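Local coordinates for protein inactive dihydroorotase-like domain (Chaetomium thermophilum, PDB 5NNL) that has the fold of the dihydroorotase family, a barrel of parallel strands and helices with an added beta domain, but is an enzymatically inactive member, at residues L186-K189 with C194-L197; A205-L210 with D252-V257. One frame throughout, in Å; residues are numbered along the deposited sequence.

Contact 1 of 2, residues L186-K189 with C194-L197; sequences LSQK and CHFL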
loop_
_atom_site.group_PDB
_atom_site.type_symbol
_atom_site.label_atom_id
_atom_site.label_comp_id
_atom_site.label_asym_id
_atom_site.label_seq_id
_atom_site.Cartn_x
_atom_site.Cartn_y
_atom_site.Cartn_z
ATOM N N LEU A 186 2.640 11.064 -11.786
ATOM C CA LEU A 186 2.277 12.430 -11.431
ATOM C C LEU A 186 3.452 13.077 -10.716
ATOM O O LEU A 186 4.085 12.447 -9.864
ATOM C CB LEU A 186 1.043 12.485 -10.521
ATOM C CG LEU A 186 -0.267 11.928 -11.073
ATOM C CD1 LEU A 186 -1.269 11.779 -9.948
ATOM C CD2 LEU A 186 -0.824 12.821 -12.166
ATOM N N SER A 187 3.730 14.338 -11.056
ATOM C CA SER A 187 4.841 15.079 -10.470
ATOM C C SER A 187 4.394 16.511 -10.190
ATOM O O SER A 187 3.258 16.901 -10.477
ATOM C CB SER A 187 6.066 15.061 -11.392
ATOM O OG SER A 187 5.903 15.955 -12.480
ATOM N N GLN A 188 5.306 17.304 -9.620
ATOM C CA GLN A 188 5.013 18.705 -9.336
ATOM C C GLN A 188 4.868 19.535 -10.604
ATOM O O GLN A 188 4.341 20.650 -10.542
ATOM C CB GLN A 188 6.099 19.295 -8.437
ATOM C CG GLN A 188 5.819 19.084 -6.958
ATOM C CD GLN A 188 7.007 19.412 -6.078
ATOM O OE1 GLN A 188 7.723 20.380 -6.321
ATOM N NE2 GLN A 188 7.227 18.597 -5.054
ATOM N N LYS A 189 5.326 19.022 -11.747
ATOM C CA LYS A 189 4.973 19.637 -13.022
ATOM C C LYS A 189 3.468 19.575 -13.250
ATOM O O LYS A 189 2.866 20.531 -13.755
ATOM C CB LYS A 189 5.714 18.941 -14.163
ATOM C CG LYS A 189 5.432 19.515 -15.549
ATOM C CD LYS A 189 6.314 20.714 -15.853
ATOM C CE LYS A 189 5.887 21.402 -17.141
ATOM N NZ LYS A 189 7.045 21.979 -17.884
ATOM N N CYS A 194 1.309 20.683 -5.136
ATOM C CA CYS A 194 1.295 19.381 -4.468
ATOM C C CYS A 194 2.737 18.997 -4.137
ATOM O O CYS A 194 3.425 18.355 -4.932
ATOM C CB CYS A 194 0.627 18.335 -5.353
ATOM S SG CYS A 194 -1.058 18.720 -5.916
ATOM N N HIS A 195 3.199 19.388 -2.948
ATOM C CA HIS A 195 4.566 19.084 -2.541
ATOM C C HIS A 195 4.719 17.667 -2.001
ATOM O O HIS A 195 5.838 17.274 -1.650
ATOM C CB HIS A 195 5.045 20.103 -1.501
ATOM C CG HIS A 195 4.856 21.525 -1.930
ATOM N ND1 HIS A 195 5.563 22.088 -2.970
ATOM C CD2 HIS A 195 4.027 22.493 -1.472
ATOM C CE1 HIS A 195 5.184 23.342 -3.130
ATOM N NE2 HIS A 195 4.253 23.614 -2.232
ATOM N N PHE A 196 3.636 16.894 -1.933
ATOM C CA PHE A 196 3.718 15.474 -1.618
ATOM C C PHE A 196 3.983 14.625 -2.854
ATOM O O PHE A 196 4.309 13.441 -2.718
ATOM C CB PHE A 196 2.428 14.996 -0.931
ATOM C CG PHE A 196 1.171 15.487 -1.592
ATOM C CD1 PHE A 196 0.619 14.804 -2.661
ATOM C CD2 PHE A 196 0.548 16.642 -1.148
ATOM C CE1 PHE A 196 -0.534 15.262 -3.274
ATOM C CE2 PHE A 196 -0.604 17.103 -1.755
ATOM C CZ PHE A 196 -1.146 16.412 -2.819
ATOM N N LEU A 197 3.846 15.196 -4.048
ATOM C CA LEU A 197 4.262 14.523 -5.265
ATOM C C LEU A 197 5.756 14.728 -5.491
ATOM O O LEU A 197 6.342 15.696 -4.999
ATOM C CB LEU A 197 3.487 15.061 -6.463
ATOM C CG LEU A 197 1.998 14.738 -6.568
ATOM C CD1 LEU A 197 1.399 15.470 -7.760
ATOM C CD2 LEU A 197 1.765 13.242 -6.692
#
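Leu197 points its side chain at Leu186 and Ser187, CD1 lying against Ser187 and CD2 against Leu186. CD1 of Leu197 sits 3.6 Å from the carbonyl oxygen Ser187 O, while Leu197 CD2 packs against Leu186 CB at 4.0 Å. With CG beside its own backbone N (chi1 -69°), the isobutyl fork reaches across to segment 186-189. Gln188 binds the backbone carbonyl of the same leucine. Its chain is extended beyond CG, which passes 3.2 Å from Cys194 O, and the amide at its end delivers Gln188 NE2 to Leu197 O at 3.0 Å. That bond is bent, with an angle of 147° at the hydrogen, and the donor lies tilted from the carbonyl plane by 28°. Beside it, Gln188 OE1 comes near the edge of the His195 ring, too far away to count as a bond, while NE2 also lies close to His195 CA. A backbone hydrogen bond between Gln188 and Pro198 adds a second polar link just beyond Leu197.

Each side has its own turn. Ser187 OG accepts from Lys189 N at 3.2 Å, and Ser187 N is bonded to the carboxylate of Asp190; on the other side, Phe196 has Cys194 CB over one ring face and rests on Leu221, Gln224 and Leu225 of helix 221-228. Cys194 is tied by a disulfide to Cys191 in the linker between the segments. The result is a loop holding a disulfide between helices 181-185 and 200-207, with an ST turn at Ser187 and a type I beta turn from Cys194 to Leu197.

Contact 2 of 2, residues A205-L210 with D252-V257; sequences ALWEHL and DGRLTV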
loop_
_atom_site.group_PDB
_atom_site.type_symbol
_atom_site.label_atom_id
_atom_site.label_comp_id
_atom_site.label_asym_id
_atom_site.label_seq_id
_atom_site.Cartn_x
_atom_site.Cartn_y
_atom_site.Cartn_z
ATOM N N ALA A 205 14.474 9.848 -11.058
ATOM C CA ALA A 205 15.320 9.014 -10.217
ATOM C C ALA A 205 14.602 7.730 -9.818
ATOM O O ALA A 205 15.235 6.674 -9.701
ATOM C CB ALA A 205 15.760 9.794 -8.979
ATOM N N LEU A 206 13.283 7.793 -9.627
ATOM C CA LEU A 206 12.523 6.595 -9.286
ATOM C C LEU A 206 12.498 5.610 -10.451
ATOM O O LEU A 206 12.715 4.407 -10.267
ATOM C CB LEU A 206 11.099 6.976 -8.876
ATOM C CG LEU A 206 10.940 7.831 -7.613
ATOM C CD1 LEU A 206 9.474 8.157 -7.389
ATOM C CD2 LEU A 206 11.525 7.136 -6.392
ATOM N N TRP A 207 12.227 6.105 -11.660
ATOM C CA TRP A 207 12.226 5.236 -12.833
ATOM C C TRP A 207 13.591 4.607 -13.067
ATOM O O TRP A 207 13.678 3.477 -13.563
ATOM C CB TRP A 207 11.780 6.023 -14.063
ATOM C CG TRP A 207 10.292 6.156 -14.146
ATOM C CD1 TRP A 207 9.537 7.223 -13.752
ATOM C CD2 TRP A 207 9.376 5.175 -14.641
ATOM N NE1 TRP A 207 8.203 6.965 -13.975
ATOM C CE2 TRP A 207 8.079 5.713 -14.520
ATOM C CE3 TRP A 207 9.528 3.895 -15.178
ATOM C CZ2 TRP A 207 6.940 5.013 -14.918
ATOM C CZ3 TRP A 207 8.399 3.201 -15.570
ATOM C CH2 TRP A 207 7.121 3.761 -15.439
ATOM N N GLU A 208 14.663 5.306 -12.704
ATOM C CA GLU A 208 16.012 4.787 -12.888
ATOM C C GLU A 208 16.456 3.865 -11.763
ATOM O O GLU A 208 17.565 3.325 -11.836
ATOM C CB GLU A 208 16.998 5.946 -13.018
ATOM C CG GLU A 208 16.805 6.771 -14.273
ATOM C CD GLU A 208 17.726 7.968 -14.315
ATOM O OE1 GLU A 208 18.470 8.168 -13.331
ATOM O OE2 GLU A 208 17.705 8.705 -15.323
ATOM N N HIS A 209 15.636 3.681 -10.725
ATOM C CA HIS A 209 15.964 2.776 -9.629
ATOM C C HIS A 209 14.944 1.653 -9.477
ATOM O O HIS A 209 14.824 1.071 -8.395
ATOM C CB HIS A 209 16.093 3.550 -8.317
ATOM C CG HIS A 209 17.344 4.366 -8.223
ATOM N ND1 HIS A 209 17.482 5.589 -8.841
ATOM C CD2 HIS A 209 18.521 4.124 -7.598
ATOM C CE1 HIS A 209 18.687 6.071 -8.593
ATOM N NE2 HIS A 209 19.338 5.201 -7.842
ATOM N N LEU A 210 14.209 1.330 -10.536
ATOM C CA LEU A 210 13.235 0.246 -10.464
ATOM C C LEU A 210 13.800 -1.055 -9.899
ATOM O O LEU A 210 13.073 -1.735 -9.160
ATOM C CB LEU A 210 12.626 0.008 -11.853
ATOM C CG LEU A 210 11.722 1.126 -12.372
ATOM C CD1 LEU A 210 11.312 0.851 -13.815
ATOM C CD2 LEU A 210 10.499 1.295 -11.505
ATOM N N ASP A 252 3.694 0.402 -23.378
ATOM C CA ASP A 252 4.610 1.402 -23.912
ATOM C C ASP A 252 6.070 0.988 -23.798
ATOM O O ASP A 252 6.949 1.784 -24.143
ATOM C CB ASP A 252 4.408 2.743 -23.201
ATOM C CG ASP A 252 2.976 3.235 -23.285
ATOM O OD1 ASP A 252 2.235 2.745 -24.166
ATOM O OD2 ASP A 252 2.591 4.106 -22.475
ATOM N N GLY A 253 6.354 -0.220 -23.319
ATOM C CA GLY A 253 7.713 -0.711 -23.257
ATOM C C GLY A 253 8.553 -0.177 -22.120
ATOM O O GLY A 253 9.777 -0.346 -22.149
ATOM N N ARG A 254 7.946 0.462 -21.117
ATOM C CA ARG A 254 8.689 0.947 -19.959
ATOM C C ARG A 254 8.780 -0.079 -18.837
ATOM O O ARG A 254 9.692 0.009 -18.008
ATOM C CB ARG A 254 8.047 2.226 -19.409
ATOM C CG ARG A 254 8.181 3.428 -20.333
ATOM C CD ARG A 254 8.314 4.733 -19.560
ATOM N NE ARG A 254 7.022 5.299 -19.189
ATOM C CZ ARG A 254 6.862 6.280 -18.304
ATOM N NH1 ARG A 254 7.914 6.797 -17.685
ATOM N NH2 ARG A 254 5.651 6.740 -18.031
ATOM N N LEU A 255 7.861 -1.039 -18.790
ATOM C CA LEU A 255 7.858 -2.067 -17.760
ATOM C C LEU A 255 7.580 -3.414 -18.409
ATOM O O LEU A 255 7.064 -3.491 -19.526
ATOM C CB LEU A 255 6.803 -1.784 -16.680
ATOM C CG LEU A 255 7.026 -0.585 -15.760
ATOM C CD1 LEU A 255 5.843 -0.428 -14.823
ATOM C CD2 LEU A 255 8.322 -0.727 -14.966
ATOM N N THR A 256 7.927 -4.479 -17.693
ATOM C CA THR A 256 7.602 -5.833 -18.108
ATOM C C THR A 256 6.513 -6.398 -17.208
ATOM O O THR A 256 6.357 -5.984 -16.053
ATOM C CB THR A 256 8.827 -6.752 -18.066
ATOM O OG1 THR A 256 9.280 -6.900 -16.713
ATOM C CG2 THR A 256 9.949 -6.189 -18.928
ATOM N N VAL A 257 5.760 -7.357 -17.748
ATOM C CA VAL A 257 4.698 -7.987 -16.972
ATOM C C VAL A 257 5.264 -8.605 -15.702
ATOM O O VAL A 257 4.676 -8.483 -14.621
ATOM C CB VAL A 257 3.955 -9.028 -17.830
ATOM C CG1 VAL A 257 2.960 -9.826 -16.990
ATOM C CG2 VAL A 257 3.238 -8.337 -18.968
#
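Arg254 lays its guanidinium flat on the indole of Trp207, the planes 20° apart and the centres 4.0 Å from each other. NH1 of Arg254 comes down over one face of the ring system, 3.3 Å from Trp207 CE2, while CZ rests above the six-membered ring, 25° off its normal, in a cation-pi stack. The arginine chain bends at chi2 and chi3, which lays the guanidinium over the ring (chi3 -85°); Arg254 CB also lies 4.0 Å from Trp207 CZ3. The indole itself is tethered by its NE1, which donates to Leu184 O at the end of helix 181-185. This arginine-on-tryptophan stack joins the C-terminal end of helix 200-207 to the link between helices 242-251 and 257-271, where a Schellman motif at Gly253 ends the first helix and Thr256 is the N-cap of the next, its OG1 bonded to Tyr259 N. The buried, apolar part lies at Leu255, which is also packed on Leu246 and Val250 of helix 242-251. Its CD2 meets Leu210 CD1 at 3.6 Å, the two side chains crossing at about a right angle, and Leu255 CD2 approaches Trp207 CZ3 obliquely at 4.0 Å. By contrast, Arg254 lies on the solvent-exposed side although its stack is close: no hydrogen bond spans the two segments, and Arg254 meets Trp207 through the ring face and also touches Ala249 and Phe185.

Overall arrangement
From the N terminus, the chain passes through the strands and helices of the barrel before reaching helix 181-185, and contact 1 closes the short loop that follows it, with just four residues between its two segments. Helix 200-207 comes next, and its end opens contact 2, which closes a longer excursion of 41 residues, through strand 215-217 and helices 221-228 and 242-251. The two contacts therefore follow in series, neither nested nor crossed, and the nearest atoms of contacts 1 and 2 are about 7 Å apart. Contact 1 lies within the loop leading from helix 181-185 to helix 200-207, and contact 2 ties the far end of helix 200-207 to the turn before helix 257-271.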